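Local coordinates for protein OBCA, Oxalate Biosynthetic Component A (PDB 4NNB) that contains a TIM-barrel domain of the beta-keto acid cleavage enzyme family and is modelled with magnesium and oxaloacetate bound, at residues A[305-317]-A[324-338]. Numbering follows the deposited sequence.
With OAA (oxaloacetate ion), chain C.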
ATOM      1  N   ALA A 305      -7.183   6.573 -24.801  1.00 30.25           N
ATOM      2  CA  ALA A 305      -7.515   5.611 -23.758  1.00 31.74           C
ATOM      3  C   ALA A 305      -6.355   5.564 -22.751  1.00 29.91           C
ATOM      4  O   ALA A 305      -5.275   6.088 -23.037  1.00 28.66           O
ATOM      5  CB  ALA A 305      -7.758   4.238 -24.379  1.00 29.86           C
ATOM      6  N   PRO A 306      -6.565   4.957 -21.564  1.00 26.56           N
ATOM      7  CA  PRO A 306      -5.421   4.860 -20.642  1.00 28.26           C
ATOM      8  C   PRO A 306      -4.250   4.106 -21.279  1.00 28.90           C
ATOM      9  O   PRO A 306      -4.472   3.180 -22.072  1.00 26.40           O
ATOM     10  CB  PRO A 306      -5.992   4.069 -19.450  1.00 24.10           C
ATOM     11  CG  PRO A 306      -7.451   4.408 -19.455  1.00 25.89           C
ATOM     12  CD  PRO A 306      -7.818   4.496 -20.939  1.00 26.87           C
ATOM     13  N   GLU A 307      -3.025   4.512 -20.950  1.00 26.15           N
ATOM     14  CA  GLU A 307      -1.832   3.948 -21.578  1.00 26.23           C
ATOM     15  C   GLU A 307      -1.647   2.472 -21.223  1.00 25.47           C
ATOM     16  O   GLU A 307      -1.235   1.665 -22.053  1.00 22.75           O
ATOM     17  CB  GLU A 307      -0.574   4.715 -21.141  1.00 27.23           C
ATOM     18  CG  GLU A 307      -0.415   6.128 -21.745  1.00 29.33           C
ATOM     19  CD  GLU A 307      -1.286   7.187 -21.071  1.00 30.56           C
ATOM     20  OE1 GLU A 307      -1.864   6.931 -19.986  1.00 26.24           O
ATOM     21  OE2 GLU A 307      -1.386   8.300 -21.628  1.00 29.49           O
ATOM     22  N   VAL A 308      -1.927   2.145 -19.968  1.00 23.17           N
ATOM     23  CA  VAL A 308      -1.647   0.825 -19.425  1.00 23.61           C
ATOM     24  C   VAL A 308      -2.811   0.454 -18.521  1.00 23.40           C
ATOM     25  O   VAL A 308      -3.475   1.334 -17.970  1.00 21.70           O
ATOM     26  CB  VAL A 308      -0.314   0.826 -18.633  1.00 23.96           C
ATOM     27  CG1 VAL A 308      -0.039  -0.528 -17.949  1.00 20.05           C
ATOM     28  CG2 VAL A 308       0.857   1.198 -19.553  1.00 23.59           C
ATOM     29  N   ALA A 309      -3.087  -0.839 -18.394  1.00 23.40           N
ATOM     30  CA  ALA A 309      -4.017  -1.286 -17.364  1.00 23.42           C
ATOM     31  C   ALA A 309      -3.643  -2.688 -16.927  1.00 24.27           C
ATOM     32  O   ALA A 309      -3.102  -3.476 -17.704  1.00 23.25           O
ATOM     33  CB  ALA A 309      -5.452  -1.242 -17.848  1.00 18.14           C
ATOM     34  N   SER A 310      -3.948  -3.016 -15.681  1.00 21.56           N
ATOM     35  CA  SER A 310      -3.510  -4.298 -15.160  1.00 21.31           C
ATOM     36  C   SER A 310      -4.342  -5.468 -15.724  1.00 24.48           C
ATOM     37  O   SER A 310      -5.521  -5.317 -16.057  1.00 23.11           O
ATOM     38  CB  SER A 310      -3.510  -4.281 -13.631  1.00 22.60           C
ATOM     39  OG  SER A 310      -4.826  -4.228 -13.121  1.00 28.59           O
ATOM     40  N   LEU A 311      -3.698  -6.624 -15.855  1.00 21.83           N
ATOM     41  CA  LEU A 311      -4.344  -7.833 -16.369  1.00 22.35           C
ATOM     42  C   LEU A 311      -3.688  -9.045 -15.701  1.00 26.66           C
ATOM     43  O   LEU A 311      -2.460  -9.189 -15.729  1.00 23.81           O
ATOM     44  CB  LEU A 311      -4.199  -7.900 -17.899  1.00 20.91           C
ATOM     45  CG  LEU A 311      -5.017  -8.968 -18.631  1.00 26.68           C
ATOM     46  CD1 LEU A 311      -5.386  -8.494 -20.043  1.00 28.75           C
ATOM     47  CD2 LEU A 311      -4.270 -10.302 -18.695  1.00 25.67           C
ATOM     48  N   SER A 312      -4.499  -9.898 -15.086  1.00 22.98           N
ATOM     49  CA  SER A 312      -3.998 -11.095 -14.417  1.00 25.03           C
ATOM     50  C   SER A 312      -4.649 -12.331 -15.043  1.00 24.84           C
ATOM     51  O   SER A 312      -5.828 -12.564 -14.846  1.00 23.39           O
ATOM     52  CB  SER A 312      -4.327 -11.051 -12.920  1.00 25.86           C
ATOM     53  OG  SER A 312      -3.675  -9.975 -12.261  1.00 28.33           O
ATOM     54  N   PRO A 313      -3.878 -13.131 -15.792  1.00 23.15           N
ATOM     55  CA  PRO A 313      -4.514 -14.188 -16.590  1.00 25.14           C
ATOM     56  C   PRO A 313      -4.665 -15.544 -15.876  1.00 26.59           C
ATOM     57  O   PRO A 313      -4.442 -16.593 -16.493  1.00 23.26           O
ATOM     58  CB  PRO A 313      -3.587 -14.307 -17.809  1.00 27.09           C
ATOM     59  CG  PRO A 313      -2.223 -13.920 -17.275  1.00 26.11           C
ATOM     60  CD  PRO A 313      -2.468 -12.905 -16.172  1.00 22.60           C
ATOM     61  N   ALA A 314      -5.033 -15.496 -14.596  1.00 22.61           N
ATOM     62  CA  ALA A 314      -5.456 -16.653 -13.821  1.00 26.19           C
ATOM     63  C   ALA A 314      -6.143 -16.096 -12.597  1.00 25.88           C
ATOM     64  O   ALA A 314      -5.996 -14.902 -12.291  1.00 24.37           O
ATOM     65  CB  ALA A 314      -4.258 -17.519 -13.392  1.00 19.46           C
ATOM     66  N   ALA A 315      -6.865 -16.958 -11.883  1.00 20.31           N
ATOM     67  CA  ALA A 315      -7.432 -16.595 -10.589  1.00 22.77           C
ATOM     68  C   ALA A 315      -6.312 -16.125  -9.663  1.00 21.68           C
ATOM     69  O   ALA A 315      -5.211 -16.689  -9.673  1.00 22.47           O
ATOM     70  CB  ALA A 315      -8.157 -17.783  -9.972  1.00 22.53           C
ATOM     71  N   VAL A 316      -6.580 -15.087  -8.878  1.00 23.65           N
ATOM     72  CA  VAL A 316      -5.595 -14.609  -7.900  1.00 20.29           C
ATOM     73  C   VAL A 316      -6.131 -14.986  -6.521  1.00 23.37           C
ATOM     74  O   VAL A 316      -7.170 -14.491  -6.109  1.00 22.57           O
ATOM     75  CB  VAL A 316      -5.380 -13.085  -8.011  1.00 23.21           C
ATOM     76  CG1 VAL A 316      -4.408 -12.598  -6.932  1.00 23.02           C
ATOM     77  CG2 VAL A 316      -4.820 -12.729  -9.384  1.00 22.04           C
ATOM     78  N   VAL A 317      -5.445 -15.898  -5.839  1.00 21.64           N
ATOM     79  CA  VAL A 317      -5.950 -16.451  -4.591  1.00 22.69           C
ATOM     80  C   VAL A 317      -4.926 -16.196  -3.489  1.00 28.31           C
ATOM     81  O   VAL A 317      -4.047 -17.032  -3.243  1.00 26.17           O
ATOM     82  CB  VAL A 317      -6.212 -17.971  -4.709  1.00 23.42           C
ATOM     83  CG1 VAL A 317      -6.944 -18.476  -3.461  1.00 29.04           C
ATOM     84  CG2 VAL A 317      -7.023 -18.299  -5.994  1.00 22.03           C
ATOM     85  N   TYR A 324      -9.600 -12.884  -6.288  1.00 25.17           N
ATOM     86  CA  TYR A 324     -10.632 -12.715  -7.317  1.00 23.80           C
ATOM     87  C   TYR A 324     -10.286 -13.527  -8.560  1.00 23.24           C
ATOM     88  O   TYR A 324      -9.111 -13.715  -8.903  1.00 21.33           O
ATOM     89  CB  TYR A 324     -10.811 -11.233  -7.702  1.00 23.16           C
ATOM     90  CG  TYR A 324      -9.508 -10.566  -8.053  1.00 25.59           C
ATOM     91  CD1 TYR A 324      -8.647 -10.129  -7.056  1.00 28.24           C
ATOM     92  CD2 TYR A 324      -9.123 -10.387  -9.379  1.00 26.23           C
ATOM     93  CE1 TYR A 324      -7.441  -9.533  -7.356  1.00 28.80           C
ATOM     94  CE2 TYR A 324      -7.906  -9.785  -9.689  1.00 24.08           C
ATOM     95  CZ  TYR A 324      -7.077  -9.362  -8.660  1.00 24.97           C
ATOM     96  OH  TYR A 324      -5.868  -8.762  -8.921  1.00 28.81           O
ATOM     97  N   ASP A 325     -11.324 -13.986  -9.243  1.00 24.27           N
ATOM     98  CA  ASP A 325     -11.148 -14.810 -10.438  1.00 27.06           C
ATOM     99  C   ASP A 325     -10.807 -13.955 -11.648  1.00 24.91           C
ATOM    100  O   ASP A 325     -11.119 -12.759 -11.706  1.00 24.29           O
ATOM    101  CB  ASP A 325     -12.430 -15.612 -10.715  1.00 24.42           C
ATOM    102  CG  ASP A 325     -12.206 -16.791 -11.678  1.00 26.08           C
ATOM    103  OD1 ASP A 325     -11.048 -17.169 -11.946  1.00 24.40           O
ATOM    104  OD2 ASP A 325     -13.209 -17.344 -12.149  1.00 25.98           O
ATOM    105  N   ASN A 326     -10.137 -14.582 -12.603  1.00 21.39           N
ATOM    106  CA  ASN A 326      -9.998 -14.041 -13.934  1.00 23.91           C
ATOM    107  C   ASN A 326     -10.216 -15.202 -14.887  1.00 25.88           C
ATOM    108  O   ASN A 326      -9.270 -15.891 -15.244  1.00 25.05           O
ATOM    109  CB  ASN A 326      -8.610 -13.423 -14.130  1.00 24.50           C
ATOM    110  CG  ASN A 326      -8.338 -12.269 -13.152  1.00 26.09           C
ATOM    111  OD1 ASN A 326      -8.718 -11.122 -13.404  1.00 24.30           O
ATOM    112  ND2 ASN A 326      -7.702 -12.584 -12.028  1.00 20.98           N
ATOM    113  N   ALA A 327     -11.468 -15.432 -15.266  1.00 25.26           N
ATOM    114  CA  ALA A 327     -11.827 -16.611 -16.069  1.00 27.03           C
ATOM    115  C   ALA A 327     -11.434 -16.449 -17.549  1.00 29.19           C
ATOM    116  O   ALA A 327     -11.274 -15.318 -18.029  1.00 23.88           O
ATOM    117  CB  ALA A 327     -13.304 -16.878 -15.939  1.00 27.49           C
ATOM    118  N   PRO A 328     -11.293 -17.576 -18.284  1.00 27.04           N
ATOM    119  CA  PRO A 328     -10.954 -17.494 -19.711  1.00 26.67           C
ATOM    120  C   PRO A 328     -11.925 -16.650 -20.558  1.00 26.19           C
ATOM    121  O   PRO A 328     -11.442 -15.929 -21.425  1.00 23.47           O
ATOM    122  CB  PRO A 328     -10.990 -18.959 -20.158  1.00 29.06           C
ATOM    123  CG  PRO A 328     -10.660 -19.731 -18.914  1.00 30.48           C
ATOM    124  CD  PRO A 328     -11.344 -18.977 -17.816  1.00 27.50           C
ATOM    125  N   ASP A 329     -13.236 -16.736 -20.332  1.00 25.34           N
ATOM    126  CA  ASP A 329     -14.177 -15.936 -21.130  1.00 29.99           C
ATOM    127  C   ASP A 329     -14.044 -14.438 -20.843  1.00 27.09           C
ATOM    128  O   ASP A 329     -14.016 -13.604 -21.762  1.00 25.60           O
ATOM    129  CB  ASP A 329     -15.637 -16.413 -20.978  1.00 23.68           C
ATOM    130  CG  ASP A 329     -16.146 -16.351 -19.547  1.00 31.31           C
ATOM    131  OD1 ASP A 329     -15.339 -16.374 -18.592  1.00 30.08           O
ATOM    132  OD2 ASP A 329     -17.375 -16.304 -19.366  1.00 32.76           O
ATOM    133  N   PHE A 330     -13.945 -14.103 -19.564  1.00 29.22           N
ATOM    134  CA  PHE A 330     -13.646 -12.733 -19.169  1.00 23.10           C
ATOM    135  C   PHE A 330     -12.356 -12.222 -19.822  1.00 24.42           C
ATOM    136  O   PHE A 330     -12.321 -11.118 -20.377  1.00 23.82           O
ATOM    137  CB  PHE A 330     -13.518 -12.652 -17.658  1.00 24.15           C
ATOM    138  CG  PHE A 330     -12.918 -11.364 -17.178  1.00 25.03           C
ATOM    139  CD1 PHE A 330     -13.603 -10.168 -17.334  1.00 23.49           C
ATOM    140  CD2 PHE A 330     -11.668 -11.348 -16.573  1.00 24.91           C
ATOM    141  CE1 PHE A 330     -13.059  -8.970 -16.882  1.00 29.02           C
ATOM    142  CE2 PHE A 330     -11.117 -10.151 -16.117  1.00 26.04           C
ATOM    143  CZ  PHE A 330     -11.816  -8.967 -16.268  1.00 24.10           C
ATOM    144  N   LEU A 331     -11.299 -13.024 -19.761  1.00 23.39           N
ATOM    145  CA  LEU A 331     -10.012 -12.605 -20.317  1.00 25.65           C
ATOM    146  C   LEU A 331     -10.052 -12.410 -21.830  1.00 25.44           C
ATOM    147  O   LEU A 331      -9.417 -11.489 -22.365  1.00 23.52           O
ATOM    148  CB  LEU A 331      -8.894 -13.567 -19.903  1.00 26.13           C
ATOM    149  CG  LEU A 331      -8.544 -13.459 -18.415  1.00 24.57           C
ATOM    150  CD1 LEU A 331      -7.750 -14.680 -17.934  1.00 25.78           C
ATOM    151  CD2 LEU A 331      -7.769 -12.166 -18.154  1.00 27.64           C
ATOM    152  N   ASP A 332     -10.809 -13.255 -22.523  1.00 25.08           N
ATOM    153  CA  ASP A 332     -11.001 -13.079 -23.968  1.00 23.43           C
ATOM    154  C   ASP A 332     -11.579 -11.695 -24.262  1.00 23.22           C
ATOM    155  O   ASP A 332     -11.124 -10.996 -25.182  1.00 23.94           O
ATOM    156  CB  ASP A 332     -11.910 -14.174 -24.540  1.00 26.12           C
ATOM    157  CG  ASP A 332     -12.134 -14.026 -26.043  1.00 29.00           C
ATOM    158  OD1 ASP A 332     -11.152 -14.121 -26.806  1.00 26.81           O
ATOM    159  OD2 ASP A 332     -13.291 -13.818 -26.467  1.00 29.53           O
ATOM    160  N   ALA A 333     -12.571 -11.305 -23.467  1.00 22.56           N
ATOM    161  CA  ALA A 333     -13.208  -9.997 -23.585  1.00 26.69           C
ATOM    162  C   ALA A 333     -12.241  -8.846 -23.238  1.00 27.20           C
ATOM    163  O   ALA A 333     -12.200  -7.832 -23.948  1.00 26.38           O
ATOM    164  CB  ALA A 333     -14.457  -9.938 -22.701  1.00 26.41           C
ATOM    165  N   GLN A 334     -11.493  -8.986 -22.141  1.00 25.44           N
ATOM    166  CA  GLN A 334     -10.467  -7.993 -21.786  1.00 26.09           C
ATOM    167  C   GLN A 334      -9.488  -7.757 -22.923  1.00 25.38           C
ATOM    168  O   GLN A 334      -9.312  -6.617 -23.369  1.00 26.43           O
ATOM    169  CB  GLN A 334      -9.681  -8.413 -20.527  1.00 22.68           C
ATOM    170  CG  GLN A 334     -10.489  -8.386 -19.242  1.00 27.29           C
ATOM    171  CD  GLN A 334     -11.033  -6.997 -18.870  1.00 30.02           C
ATOM    172  OE1 GLN A 334     -12.107  -6.598 -19.326  1.00 27.63           O
ATOM    173  NE2 GLN A 334     -10.304  -6.274 -18.011  1.00 22.87           N
ATOM    174  N   PHE A 335      -8.837  -8.824 -23.379  1.00 22.35           N
ATOM    175  CA  PHE A 335      -7.834  -8.688 -24.430  1.00 26.95           C
ATOM    176  C   PHE A 335      -8.423  -8.032 -25.676  1.00 28.51           C
ATOM    177  O   PHE A 335      -7.791  -7.144 -26.254  1.00 26.31           O
ATOM    178  CB  PHE A 335      -7.199 -10.037 -24.792  1.00 26.51           C
ATOM    179  CG  PHE A 335      -6.041 -10.437 -23.904  1.00 25.53           C
ATOM    180  CD1 PHE A 335      -4.810  -9.832 -24.043  1.00 26.93           C
ATOM    181  CD2 PHE A 335      -6.186 -11.450 -22.959  1.00 27.92           C
ATOM    182  CE1 PHE A 335      -3.732 -10.200 -23.237  1.00 27.56           C
ATOM    183  CE2 PHE A 335      -5.115 -11.833 -22.154  1.00 27.30           C
ATOM    184  CZ  PHE A 335      -3.884 -11.200 -22.291  1.00 23.88           C
ATOM    185  N   ASP A 336      -9.618  -8.466 -26.087  1.00 29.15           N
ATOM    186  CA  ASP A 336     -10.308  -7.860 -27.237  1.00 24.61           C
ATOM    187  C   ASP A 336     -10.431  -6.356 -27.026  1.00 27.38           C
ATOM    188  O   ASP A 336     -10.200  -5.559 -27.931  1.00 26.61           O
ATOM    189  CB  ASP A 336     -11.721  -8.431 -27.379  1.00 31.83           C
ATOM    190  CG  ASP A 336     -11.779  -9.645 -28.288  1.00 42.13           C
ATOM    191  OD1 ASP A 336     -10.705 -10.067 -28.769  1.00 38.46           O
ATOM    192  OD2 ASP A 336     -12.899 -10.179 -28.507  1.00 42.86           O
ATOM    193  N   HIS A 337     -10.799  -5.972 -25.814  1.00 26.20           N
ATOM    194  CA  HIS A 337     -10.998  -4.562 -25.514  1.00 27.54           C
ATOM    195  C   HIS A 337      -9.696  -3.752 -25.475  1.00 28.78           C
ATOM    196  O   HIS A 337      -9.612  -2.682 -26.087  1.00 29.87           O
ATOM    197  CB  HIS A 337     -11.756  -4.406 -24.214  1.00 27.83           C
ATOM    198  CG  HIS A 337     -12.027  -2.987 -23.856  1.00 34.19           C
ATOM    199  ND1 HIS A 337     -13.212  -2.355 -24.170  1.00 36.17           N
ATOM    200  CD2 HIS A 337     -11.263  -2.065 -23.225  1.00 29.28           C
ATOM    201  CE1 HIS A 337     -13.170  -1.110 -23.734  1.00 39.40           C
ATOM    202  NE2 HIS A 337     -11.995  -0.906 -23.163  1.00 37.15           N
ATOM    203  N   PHE A 338      -8.690  -4.251 -24.757  1.00 27.56           N
ATOM    204  CA  PHE A 338      -7.400  -3.568 -24.683  1.00 28.94           C
ATOM    205  C   PHE A 338      -6.884  -3.344 -26.111  1.00 34.17           C
ATOM    206  O   PHE A 338      -6.450  -2.238 -26.468  1.00 28.90           O
ATOM    207  CB  PHE A 338      -6.365  -4.399 -23.910  1.00 25.03           C
ATOM    208  CG  PHE A 338      -6.518  -4.369 -22.392  1.00 26.14           C
ATOM    209  CD1 PHE A 338      -7.730  -4.660 -21.777  1.00 24.13           C
ATOM    210  CD2 PHE A 338      -5.411  -4.125 -21.581  1.00 26.78           C
ATOM    211  CE1 PHE A 338      -7.845  -4.681 -20.389  1.00 24.83           C
ATOM    212  CE2 PHE A 338      -5.521  -4.145 -20.191  1.00 26.47           C
ATOM    213  CZ  PHE A 338      -6.743  -4.422 -19.595  1.00 25.38           C
TER
HETATM  214  O1  OAA C 602      -4.486  -5.470 -10.968  1.00 34.84           O
HETATM  215  O2  OAA C 602      -4.054  -3.718  -9.591  1.00 27.38           O
HETATM  216  O4  OAA C 602      -4.058  -6.274  -5.018  1.00 33.56           O
HETATM  217  O5  OAA C 602      -5.582  -7.182  -6.481  1.00 36.32           O
HETATM  218  O3  OAA C 602      -3.875  -4.165  -6.923  1.00 31.31           O
HETATM  219  C1  OAA C 602      -4.222  -5.000  -9.775  1.00 29.88           C
HETATM  220  C2  OAA C 602      -4.114  -5.976  -8.625  1.00 29.72           C
HETATM  221  C3  OAA C 602      -4.203  -5.383  -7.237  1.00 28.77           C
HETATM  222  C4  OAA C 602      -4.648  -6.322  -6.186  1.00 25.58           C
HETATM  223  O   HOH W   1      -7.962  -7.210 -16.937  1.00 26.42           O
HETATM  224  O   HOH W   2      -7.348  -9.328 -14.886  1.00 23.77           O
HETATM  225  O   HOH W   3      -5.228  -7.811 -11.245  1.00 28.43           O
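Leu311 sets its CD1 methyl squarely over one face of the Phe335 ring, 3.9 Å from the ring centroid in a CH-pi contact, while its CD2 lies 3.7 Å from Phe335 CZ. The same CD1 also sits above the rim of one Phe338 face. At the edge of that second ring, in its plane, is the carbonyl of Ala309, with O 3.5 Å from Phe338 CE2. Val316 covers a face of Tyr324, its CB lying toward the rim, and oxaloacetate O5 and a water approach the edge of the tyrosine ring. Leu311 reaches toward the helix because its CG is turned opposite the backbone N (chi1 -170°), and there Leu331 CD2 adds a further methyl contact. Strand 308-311 and helix 328-338 run nearly antiparallel, at 168°, as a strand and the following helix do in a beta/alpha unit of a TIM barrel; the strand pairs in parallel with 273-276 and 344-349. The loop joining them reaches the ligand pocket. There Ser310 OG donates to oxaloacetate O1 at 2.5 Å, and the water at the tyrosine edge links that same oxygen to Tyr324 OH and Ser312 OG. Val316 and Tyr324, whose ring lines the pocket, form a single antiparallel bridge, closed by Val316 N to Tyr324 O and Tyr324 N to Val316 O, both 2.9 Å. Asn326 ND2 donates to Ala314 O, also at 2.9 Å but from above the carbonyl plane, and Asn326 OD1 accepts from Arg292 NH2 and from a second water that itself accepts from Ser312 N. A third water donates to Ser310 O and accepts from Gln334 NE2, while OE1 of Gln334 is hydrogen-bonded to Arg293.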